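Local coordinates for LPG0439 HIT-related domain-containing protein (Legionella pneumophila subsp. pneumophila, PDB 5L0L) that is of unknown function but carries a HIT-related domain, here the central piece of a longer protein whose full-length chain is predicted to span a membrane, at residues A[66-76]-A[118-127]; A[40-48]-A[169-179]. All coordinates share one frame; numbering follows the deposited sequence. Where two conformers were deposited one is given.

In the fold
After strands 3-5 and 25-31 the chain runs through strand 35-41, whose end with the following turn (40-48) is the first half of contact 2. It then passes along strand 51-58 to the loop 66-72 and the start of helix 73-92, and contact 1 closes when 118-127, the link between strands 115-118 and 128-134, folds back on that loop. Contact 2 closes last, as 169-179 leads into helix 176-194. The two contacts therefore nest, contact 1 within the wider loop of contact 2, without crossing. They lie on opposite sides of the chain's centre, their centres about 24 Å apart, and fasten loops at two places around the six-stranded antiparallel sheet of the HIT-related domain.

Contact 1. Residues A[66-76]-A[118-127]; sequences AFNRPYTVSEQ and IGSEEEPSML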
loop_
_atom_site.group_PDB
_atom_site.type_symbol
_atom_site.label_atom_id
_atom_site.label_comp_id
_atom_site.label_asym_id
_atom_site.label_seq_id
_atom_site.Cartn_x
_atom_site.Cartn_y
_atom_site.Cartn_z
ATOM N N ALA A 66 -12.939 -8.585 14.753
ATOM C CA ALA A 66 -12.318 -7.912 13.595
ATOM C C ALA A 66 -11.787 -8.861 12.509
ATOM O O ALA A 66 -11.009 -8.408 11.624
ATOM C CB ALA A 66 -11.210 -6.993 14.081
ATOM N N PHE A 67 -12.190 -10.137 12.543
ATOM C CA PHE A 67 -11.876 -11.101 11.494
ATOM C C PHE A 67 -13.020 -11.252 10.528
ATOM O O PHE A 67 -14.197 -11.098 10.899
ATOM C CB PHE A 67 -11.599 -12.506 12.042
ATOM C CG PHE A 67 -10.415 -12.628 12.960
ATOM C CD1 PHE A 67 -9.348 -11.720 12.946
ATOM C CD2 PHE A 67 -10.341 -13.723 13.836
ATOM C CE1 PHE A 67 -8.267 -11.890 13.806
ATOM C CE2 PHE A 67 -9.269 -13.887 14.694
ATOM C CZ PHE A 67 -8.217 -12.974 14.667
ATOM N N ASN A 68 -12.695 -11.556 9.273
ATOM C CA ASN A 68 -13.687 -12.036 8.299
ATOM C C ASN A 68 -14.923 -11.147 8.163
ATOM O O ASN A 68 -16.066 -11.609 8.280
ATOM C CB ASN A 68 -14.078 -13.494 8.647
ATOM C CG ASN A 68 -12.873 -14.434 8.681
ATOM O OD1 ASN A 68 -11.826 -14.164 8.088
ATOM N ND2 ASN A 68 -13.012 -15.539 9.367
ATOM N N ARG A 69 -14.695 -9.872 7.893
ATOM C CA ARG A 69 -15.794 -8.951 7.723
ATOM C C ARG A 69 -15.335 -7.748 6.921
ATOM O O ARG A 69 -14.108 -7.497 6.835
ATOM C CB ARG A 69 -16.349 -8.519 9.079
ATOM C CG ARG A 69 -15.395 -7.757 9.992
ATOM C CD ARG A 69 -16.193 -7.002 11.059
ATOM N NE ARG A 69 -15.380 -6.318 12.069
ATOM C CZ ARG A 69 -14.847 -5.101 11.937
ATOM N NH1 ARG A 69 -14.986 -4.399 10.796
ATOM N NH2 ARG A 69 -14.187 -4.560 12.966
ATOM N N PRO A 70 -16.291 -6.986 6.381
ATOM C CA PRO A 70 -15.917 -5.698 5.843
ATOM C C PRO A 70 -15.327 -4.783 6.907
ATOM O O PRO A 70 -15.744 -4.820 8.097
ATOM C CB PRO A 70 -17.269 -5.099 5.356
ATOM C CG PRO A 70 -18.156 -6.286 5.135
ATOM C CD PRO A 70 -17.751 -7.246 6.220
ATOM N N TYR A 71 -14.412 -3.934 6.463
ATOM C CA TYR A 71 -13.802 -2.937 7.324
ATOM C C TYR A 71 -14.378 -1.582 6.961
ATOM O O TYR A 71 -14.618 -1.274 5.795
ATOM C CB TYR A 71 -12.237 -2.976 7.241
ATOM C CG TYR A 71 -11.749 -4.311 7.716
ATOM C CD1 TYR A 71 -11.824 -4.655 9.060
ATOM C CD2 TYR A 71 -11.303 -5.266 6.820
ATOM C CE1 TYR A 71 -11.463 -5.915 9.496
ATOM C CE2 TYR A 71 -10.924 -6.508 7.239
ATOM C CZ TYR A 71 -11.031 -6.845 8.568
ATOM O OH TYR A 71 -10.672 -8.106 8.961
ATOM N N THR A 72 -14.557 -0.772 7.986
ATOM C CA THR A 72 -15.100 0.565 7.821
ATOM C C THR A 72 -14.017 1.483 7.314
ATOM O O THR A 72 -12.825 1.190 7.442
ATOM C CB THR A 72 -15.647 1.126 9.149
ATOM O OG1 THR A 72 -14.580 1.423 10.053
ATOM C CG2 THR A 72 -16.601 0.133 9.804
ATOM N N VAL A 73 -14.445 2.615 6.775
ATOM C CA VAL A 73 -13.493 3.625 6.347
ATOM C C VAL A 73 -12.598 4.109 7.506
ATOM O O VAL A 73 -11.408 4.344 7.286
ATOM C CB VAL A 73 -14.163 4.794 5.602
ATOM C CG1 VAL A 73 -15.047 5.636 6.517
ATOM C CG2 VAL A 73 -13.116 5.663 4.942
ATOM N N SER A 74 -13.135 4.237 8.727
ATOM C CA SER A 74 -12.274 4.635 9.861
ATOM C C SER A 74 -11.176 3.604 10.154
ATOM O O SER A 74 -10.053 3.983 10.491
ATOM C CB SER A 74 -13.055 4.811 11.146
ATOM O OG SER A 74 -14.149 5.664 10.897
ATOM N N GLU A 75 -11.534 2.332 10.069
ATOM C CA GLU A 75 -10.578 1.247 10.305
ATOM C C GLU A 75 -9.471 1.269 9.259
ATOM O O GLU A 75 -8.284 1.179 9.597
ATOM C CB GLU A 75 -11.309 -0.119 10.356
ATOM C CG GLU A 75 -12.189 -0.267 11.604
ATOM C CD GLU A 75 -13.171 -1.430 11.594
ATOM O OE1 GLU A 75 -13.540 -1.947 10.513
ATOM O OE2 GLU A 75 -13.568 -1.841 12.699
ATOM N N GLN A 76 -9.859 1.392 7.993
ATOM C CA GLN A 76 -8.887 1.500 6.906
ATOM C C GLN A 76 -8.020 2.751 7.032
ATOM O O GLN A 76 -6.786 2.729 6.818
ATOM C CB GLN A 76 -9.610 1.465 5.548
ATOM C CG GLN A 76 -8.675 1.645 4.345
ATOM C CD GLN A 76 -7.844 0.392 4.081
ATOM O OE1 GLN A 76 -6.619 0.314 4.412
ATOM N NE2 GLN A 76 -8.480 -0.596 3.545
ATOM N N ILE A 118 -13.688 -14.871 1.695
ATOM C CA ILE A 118 -12.776 -14.053 2.520
ATOM C C ILE A 118 -12.657 -14.760 3.856
ATOM O O ILE A 118 -13.648 -14.865 4.608
ATOM C CB ILE A 118 -13.347 -12.649 2.767
ATOM C CG1 ILE A 118 -13.701 -11.948 1.448
ATOM C CG2 ILE A 118 -12.387 -11.787 3.615
ATOM C CD1 ILE A 118 -12.559 -11.823 0.498
ATOM N N GLY A 119 -11.455 -15.249 4.145
ATOM C CA GLY A 119 -11.163 -16.009 5.334
ATOM C C GLY A 119 -10.945 -17.463 5.004
ATOM O O GLY A 119 -11.536 -17.981 4.062
ATOM N N SER A 120 -10.073 -18.109 5.768
ATOM C CA SER A 120 -9.849 -19.554 5.675
ATOM C C SER A 120 -9.728 -20.132 7.083
ATOM O O SER A 120 -9.525 -19.402 8.051
ATOM C CB SER A 120 -8.576 -19.898 4.882
ATOM O OG SER A 120 -7.393 -19.548 5.594
ATOM N N GLU A 121 -9.821 -21.455 7.152
ATOM C CA GLU A 121 -9.716 -22.216 8.403
ATOM C C GLU A 121 -8.337 -21.992 9.038
ATOM O O GLU A 121 -8.236 -21.832 10.255
ATOM C CB GLU A 121 -9.910 -23.726 8.152
ATOM C CG GLU A 121 -11.157 -24.162 7.372
ATOM C CD GLU A 121 -12.373 -24.420 8.248
ATOM O OE1 GLU A 121 -12.452 -25.499 8.886
ATOM O OE2 GLU A 121 -13.275 -23.553 8.269
ATOM N N GLU A 122 -7.293 -21.944 8.197
ATOM C CA GLU A 122 -5.893 -21.770 8.654
ATOM C C GLU A 122 -5.537 -20.328 8.993
ATOM O O GLU A 122 -4.667 -20.081 9.819
ATOM C CB GLU A 122 -4.890 -22.248 7.592
ATOM C CG GLU A 122 -5.147 -23.642 7.026
ATOM C CD GLU A 122 -5.808 -23.607 5.655
ATOM O OE1 GLU A 122 -5.065 -23.761 4.651
ATOM O OE2 GLU A 122 -7.055 -23.411 5.574
ATOM N N GLU A 123 -6.200 -19.374 8.343
ATOM C CA GLU A 123 -5.832 -17.977 8.485
ATOM C C GLU A 123 -7.076 -17.070 8.388
ATOM O O GLU A 123 -7.723 -17.014 7.331
ATOM C CB GLU A 123 -4.804 -17.656 7.382
ATOM C CG GLU A 123 -4.302 -16.223 7.355
ATOM C CD GLU A 123 -3.115 -16.027 6.420
ATOM O OE1 GLU A 123 -2.461 -17.028 6.017
ATOM O OE2 GLU A 123 -2.829 -14.864 6.084
ATOM N N PRO A 124 -7.415 -16.357 9.471
ATOM C CA PRO A 124 -8.521 -15.402 9.324
ATOM C C PRO A 124 -8.103 -14.266 8.394
ATOM O O PRO A 124 -6.899 -13.977 8.276
ATOM C CB PRO A 124 -8.736 -14.874 10.734
ATOM C CG PRO A 124 -7.442 -15.102 11.441
ATOM C CD PRO A 124 -6.858 -16.350 10.835
ATOM N N SER A 125 -9.079 -13.656 7.727
ATOM C CA SER A 125 -8.863 -12.403 7.052
ATOM C C SER A 125 -8.846 -11.298 8.114
ATOM O O SER A 125 -9.801 -11.157 8.896
ATOM C CB SER A 125 -9.938 -12.158 5.997
ATOM O OG SER A 125 -9.864 -10.845 5.466
HETATM N N MSE A 126 -7.736 -10.558 8.154
HETATM C CA MSE A 126 -7.538 -9.439 9.069
HETATM C C MSE A 126 -7.224 -8.224 8.253
HETATM O O MSE A 126 -6.650 -8.337 7.148
HETATM C CB MSE A 126 -6.331 -9.709 9.962
HETATM C CG MSE A 126 -6.486 -10.936 10.819
HETATM SE SE MSE A 126 -4.716 -11.218 11.691
HETATM C CE MSE A 126 -4.144 -12.627 10.488
ATOM N N LEU A 127 -7.574 -7.045 8.738
ATOM C CA LEU A 127 -7.166 -5.804 8.057
ATOM C C LEU A 127 -5.679 -5.582 8.375
ATOM O O LEU A 127 -5.307 -5.414 9.517
ATOM C CB LEU A 127 -7.984 -4.618 8.525
ATOM C CG LEU A 127 -7.626 -3.239 7.963
ATOM C CD1 LEU A 127 -7.810 -3.186 6.465
ATOM C CD2 LEU A 127 -8.440 -2.171 8.681
HETATM O O HOH W 1 -8.439 -7.140 11.500
HETATM O O HOH W 2 -11.889 -9.528 6.812
#
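This is a buried loop-to-loop contact: the approach to helix 73-92 lies along the link between strands 115-118 and 128-134, and N68, F67 and Y71 meet P124 to L127. N68 pairs with S125 twice. Its backbone N donates to S125 O at 2.9 Å, and its side-chain OD1 receives S125 N at 2.8 Å (N-H...O 154°). With CG beside its own backbone N (chi1 -57°), the end of the N68 side chain comes up against S125 and G119; ND2 is hydrogen-bonded to the hydroxyl of Y10. F67 lays one ring face, off centre, on CB of P124, while CG of M126, a selenomethionine, reaches CE1 of F67 at 3.6 Å and its SE makes a more distant, oblique Met-aromatic contact. Y71 and L127 slide past each other in opposite directions: CB of L127 sits over the centre of the Y71 ring, 3.5 Å from its centroid, in a CH-pi contact, and CD2 of L127 packs against the backbone carbonyl of E75. The Y71 hydroxyl donates to A66 O at 2.7 Å and accepts from a water that also binds R69 N and S125 OG. A second water bridges A66 O and L127 N. R69 O lies against the other face of the Y71 ring; beyond the ring edge the R69 guanidinium grips E75 end-on, NH1 to OE1 and NH2 to OE2, and Y55 also bonds OE2. E75 and T72 form the capping box that starts helix 73-92. The N68-S125 bonds and both waters engage backbone groups that no strand pairing joins here, while the F67 and Y71 rings pack against carbon atoms beside them.

Contact 2. Residues A[40-48]-A[169-179]; sequences ILNPTDCRG and QHAIKWNEEEL
C46 presses on W174 at the tight heart of this contact, where the turn after strand 35-41 meets the irregular chain entering helix 176-194. CB of C46 stands over the six-membered ring of W174, 3.3 Å from its centroid in a CH-pi contact, while SG lies farther above the same face and touches CG2 of I172. CD1 of L179 covers the opposite face of the indole and also meets CD1 of L41. The indole edge is held too: NE1 of W174 donates to N42 O at 3.0 Å, the oxygen lying in the ring plane but the bond clearly bent (133°). Backbone pairing joins C46 N to I172 O at 2.9 Å. Two successive Asx turns shape 42-48: N42 OD1 accepts from T44 N and from the T44 hydroxyl, and D45 OD1 from R47 N. The D45 carboxylate is the hub. R47 grips it side-on through NE and NH2, I172 N reaches OD1 from above the carboxylate plane at 3.1 Å, and R50 binds OD2, a gathering of donors that would probably stabilise the negative charge. A bend at chi3 (-58°) turns the guanidinium so that NH1 meets Q169 OE1 at 2.9 Å, although the guanidinium and amide planes stand 64° apart; the backbone of D157 bonds both, its O to R47 NH2 and its N to Q169 OE1. Toward solvent the fit loosens. The T44 and K173 side chains come no closer than 4.2 Å, CG2 to NZ, and a water links T44 O to K173 NZ. Another water joins P43 O to W174 N, 2.8 Å from that nitrogen.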
loop_
_atom_site.group_PDB
_atom_site.type_symbol
_atom_site.label_atom_id
_atom_site.label_comp_id
_atom_site.label_asym_id
_atom_site.label_seq_id
_atom_site.Cartn_x
_atom_site.Cartn_y
_atom_site.Cartn_z
ATOM N N ILE A 40 4.612 -5.414 13.873
ATOM C CA ILE A 40 5.551 -6.490 14.199
ATOM C C ILE A 40 6.494 -6.729 13.023
ATOM O O ILE A 40 6.134 -6.465 11.868
ATOM C CB ILE A 40 4.823 -7.824 14.598
ATOM C CG1 ILE A 40 4.244 -8.540 13.377
ATOM C CG2 ILE A 40 3.709 -7.563 15.620
ATOM C CD1 ILE A 40 3.636 -9.889 13.693
ATOM N N LEU A 41 7.698 -7.226 13.290
ATOM C CA LEU A 41 8.518 -7.745 12.193
ATOM C C LEU A 41 7.878 -9.054 11.707
ATOM O O LEU A 41 7.342 -9.840 12.507
ATOM C CB LEU A 41 9.977 -7.970 12.593
ATOM C CG LEU A 41 10.816 -6.718 12.730
ATOM C CD1 LEU A 41 12.103 -7.075 13.465
ATOM C CD2 LEU A 41 11.147 -6.103 11.366
ATOM N N ASN A 42 7.906 -9.259 10.401
ATOM C CA ASN A 42 7.336 -10.467 9.819
ATOM C C ASN A 42 8.096 -11.697 10.334
ATOM O O ASN A 42 9.301 -11.796 10.098
ATOM C CB ASN A 42 7.377 -10.389 8.297
ATOM C CG ASN A 42 6.588 -11.504 7.648
ATOM O OD1 ASN A 42 6.815 -12.687 7.948
ATOM N ND2 ASN A 42 5.677 -11.157 6.757
ATOM N N PRO A 43 7.414 -12.623 11.036
ATOM C CA PRO A 43 8.157 -13.735 11.645
ATOM C C PRO A 43 8.724 -14.740 10.659
ATOM O O PRO A 43 9.634 -15.473 11.041
ATOM C CB PRO A 43 7.129 -14.451 12.539
ATOM C CG PRO A 43 5.824 -13.812 12.282
ATOM C CD PRO A 43 5.995 -12.576 11.462
ATOM N N THR A 44 8.218 -14.758 9.431
ATOM C CA THR A 44 8.653 -15.759 8.441
ATOM C C THR A 44 9.502 -15.249 7.289
ATOM O O THR A 44 9.978 -16.062 6.508
ATOM C CB THR A 44 7.444 -16.520 7.871
ATOM O OG1 THR A 44 6.584 -15.629 7.155
ATOM C CG2 THR A 44 6.680 -17.169 8.978
ATOM N N ASP A 45 9.735 -13.939 7.200
ATOM C CA ASP A 45 10.498 -13.383 6.111
ATOM C C ASP A 45 11.205 -12.111 6.586
ATOM O O ASP A 45 10.559 -11.102 6.845
ATOM C CB ASP A 45 9.563 -13.069 4.933
ATOM C CG ASP A 45 10.322 -12.707 3.659
ATOM O OD1 ASP A 45 11.567 -12.897 3.578
ATOM O OD2 ASP A 45 9.649 -12.240 2.713
ATOM N N CYS A 46 12.540 -12.184 6.664
ATOM C CA CYS A 46 13.368 -11.063 7.095
ATOM C C CYS A 46 13.779 -10.146 5.982
ATOM O O CYS A 46 14.317 -9.065 6.250
ATOM C CB CYS A 46 14.637 -11.562 7.812
ATOM S SG CYS A 46 15.815 -12.476 6.810
ATOM N N ARG A 47 13.522 -10.529 4.723
ATOM C CA ARG A 47 13.948 -9.690 3.599
ATOM C C ARG A 47 13.324 -8.289 3.680
ATOM O O ARG A 47 12.121 -8.140 3.972
ATOM C CB ARG A 47 13.573 -10.299 2.262
ATOM C CG ARG A 47 14.213 -11.668 2.009
ATOM C CD ARG A 47 13.740 -12.272 0.711
ATOM N NE ARG A 47 12.284 -12.398 0.729
ATOM C CZ ARG A 47 11.474 -12.231 -0.313
ATOM N NH1 ARG A 47 11.942 -11.989 -1.530
ATOM N NH2 ARG A 47 10.181 -12.343 -0.135
ATOM N N GLY A 48 14.142 -7.281 3.405
ATOM C CA GLY A 48 13.715 -5.895 3.428
ATOM C C GLY A 48 13.280 -5.377 4.806
ATOM O O GLY A 48 12.632 -4.336 4.887
ATOM N N GLN A 169 11.947 -16.048 -6.153
ATOM C CA GLN A 169 12.272 -15.574 -4.812
ATOM C C GLN A 169 11.631 -16.475 -3.807
ATOM O O GLN A 169 10.686 -17.174 -4.111
ATOM C CB GLN A 169 11.715 -14.156 -4.567
ATOM C CG GLN A 169 12.336 -13.106 -5.445
ATOM C CD GLN A 169 11.607 -11.768 -5.355
ATOM O OE1 GLN A 169 11.191 -11.341 -4.285
ATOM N NE2 GLN A 169 11.492 -11.097 -6.488
ATOM N N HIS A 170 12.118 -16.424 -2.575
ATOM C CA HIS A 170 11.462 -17.108 -1.475
ATOM C C HIS A 170 11.707 -16.362 -0.163
ATOM O O HIS A 170 12.664 -15.601 -0.033
ATOM C CB HIS A 170 11.959 -18.557 -1.348
ATOM C CG HIS A 170 13.414 -18.648 -1.062
ATOM N ND1 HIS A 170 13.921 -18.535 0.211
ATOM C CD2 HIS A 170 14.481 -18.741 -1.882
ATOM C CE1 HIS A 170 15.239 -18.596 0.169
ATOM N NE2 HIS A 170 15.601 -18.740 -1.093
ATOM N N ALA A 171 10.840 -16.617 0.797
ATOM C CA ALA A 171 10.985 -16.011 2.114
ATOM C C ALA A 171 12.264 -16.524 2.763
ATOM O O ALA A 171 12.647 -17.683 2.553
ATOM C CB ALA A 171 9.791 -16.357 2.974
ATOM N N ILE A 172 12.900 -15.672 3.561
ATOM C CA ILE A 172 14.083 -16.038 4.332
ATOM C C ILE A 172 13.764 -15.952 5.826
ATOM O O ILE A 172 13.453 -14.867 6.337
ATOM C CB ILE A 172 15.300 -15.157 3.992
ATOM C CG1 ILE A 172 15.633 -15.380 2.505
ATOM C CG2 ILE A 172 16.492 -15.507 4.896
ATOM C CD1 ILE A 172 16.742 -14.537 1.987
ATOM N N LYS A 173 13.894 -17.093 6.516
ATOM C CA LYS A 173 13.598 -17.159 7.942
ATOM C C LYS A 173 14.613 -16.338 8.722
ATOM O O LYS A 173 15.753 -16.163 8.288
ATOM C CB LYS A 173 13.645 -18.611 8.462
ATOM C CG LYS A 173 12.583 -19.491 7.850
ATOM C CD LYS A 173 11.343 -19.699 8.730
ATOM C CE LYS A 173 10.495 -20.866 8.229
ATOM N NZ LYS A 173 9.082 -20.415 7.993
ATOM N N TRP A 174 14.181 -15.804 9.850
ATOM C CA TRP A 174 15.056 -14.978 10.698
ATOM C C TRP A 174 16.128 -15.798 11.419
ATOM O O TRP A 174 15.819 -16.793 12.074
ATOM C CB TRP A 174 14.229 -14.236 11.779
ATOM C CG TRP A 174 13.662 -12.982 11.354
ATOM C CD1 TRP A 174 12.354 -12.729 11.078
ATOM C CD2 TRP A 174 14.358 -11.750 11.161
ATOM N NE1 TRP A 174 12.194 -11.422 10.683
ATOM C CE2 TRP A 174 13.406 -10.793 10.740
ATOM C CE3 TRP A 174 15.702 -11.360 11.278
ATOM C CZ2 TRP A 174 13.755 -9.462 10.459
ATOM C CZ3 TRP A 174 16.035 -10.066 10.995
ATOM C CH2 TRP A 174 15.076 -9.123 10.595
ATOM N N ASN A 175 17.376 -15.369 11.333
ATOM C CA ASN A 175 18.389 -15.729 12.330
ATOM C C ASN A 175 17.969 -15.026 13.653
ATOM O O ASN A 175 17.583 -13.834 13.626
ATOM C CB ASN A 175 19.754 -15.216 11.845
ATOM C CG ASN A 175 20.837 -15.276 12.906
ATOM O OD1 ASN A 175 20.971 -14.365 13.751
ATOM N ND2 ASN A 175 21.629 -16.350 12.871
ATOM N N GLU A 176 18.175 -15.718 14.785
ATOM C CA GLU A 176 17.762 -15.229 16.130
ATOM C C GLU A 176 18.467 -13.929 16.550
ATOM O O GLU A 176 17.775 -12.992 16.969
ATOM C CB GLU A 176 17.925 -16.313 17.232
ATOM C CG GLU A 176 17.208 -15.968 18.554
ATOM C CD GLU A 176 17.452 -16.930 19.728
ATOM O OE1 GLU A 176 17.804 -18.120 19.510
ATOM O OE2 GLU A 176 17.277 -16.499 20.913
ATOM N N GLU A 177 19.802 -13.852 16.464
ATOM C CA GLU A 177 20.481 -12.624 16.857
ATOM C C GLU A 177 20.166 -11.466 15.934
ATOM O O GLU A 177 20.045 -10.321 16.391
ATOM C CB GLU A 177 21.977 -12.884 16.988
ATOM C CG GLU A 177 22.253 -13.797 18.168
ATOM C CD GLU A 177 21.621 -13.331 19.483
ATOM O OE1 GLU A 177 21.833 -12.155 19.895
ATOM O OE2 GLU A 177 20.902 -14.154 20.128
ATOM N N GLU A 178 19.976 -11.765 14.651
ATOM C CA GLU A 178 19.624 -10.710 13.699
ATOM C C GLU A 178 18.227 -10.142 13.963
ATOM O O GLU A 178 18.037 -8.936 13.894
ATOM C CB GLU A 178 19.718 -11.221 12.248
ATOM C CG GLU A 178 21.161 -11.511 11.865
ATOM C CD GLU A 178 21.327 -12.081 10.470
ATOM O OE1 GLU A 178 20.399 -12.024 9.626
ATOM O OE2 GLU A 178 22.444 -12.594 10.218
ATOM N N LEU A 179 17.294 -11.022 14.301
ATOM C CA LEU A 179 15.927 -10.606 14.659
ATOM C C LEU A 179 15.975 -9.664 15.863
ATOM O O LEU A 179 15.360 -8.590 15.857
ATOM C CB LEU A 179 15.043 -11.797 14.952
ATOM C CG LEU A 179 13.626 -11.510 15.480
ATOM C CD1 LEU A 179 12.844 -10.626 14.509
ATOM C CD2 LEU A 179 12.941 -12.843 15.746
HETATM O O HOH W 3 11.764 -16.931 10.674
HETATM O O HOH W 4 9.634 -18.601 5.963
HETATM O O HOH W 5 11.026 -9.111 8.851
#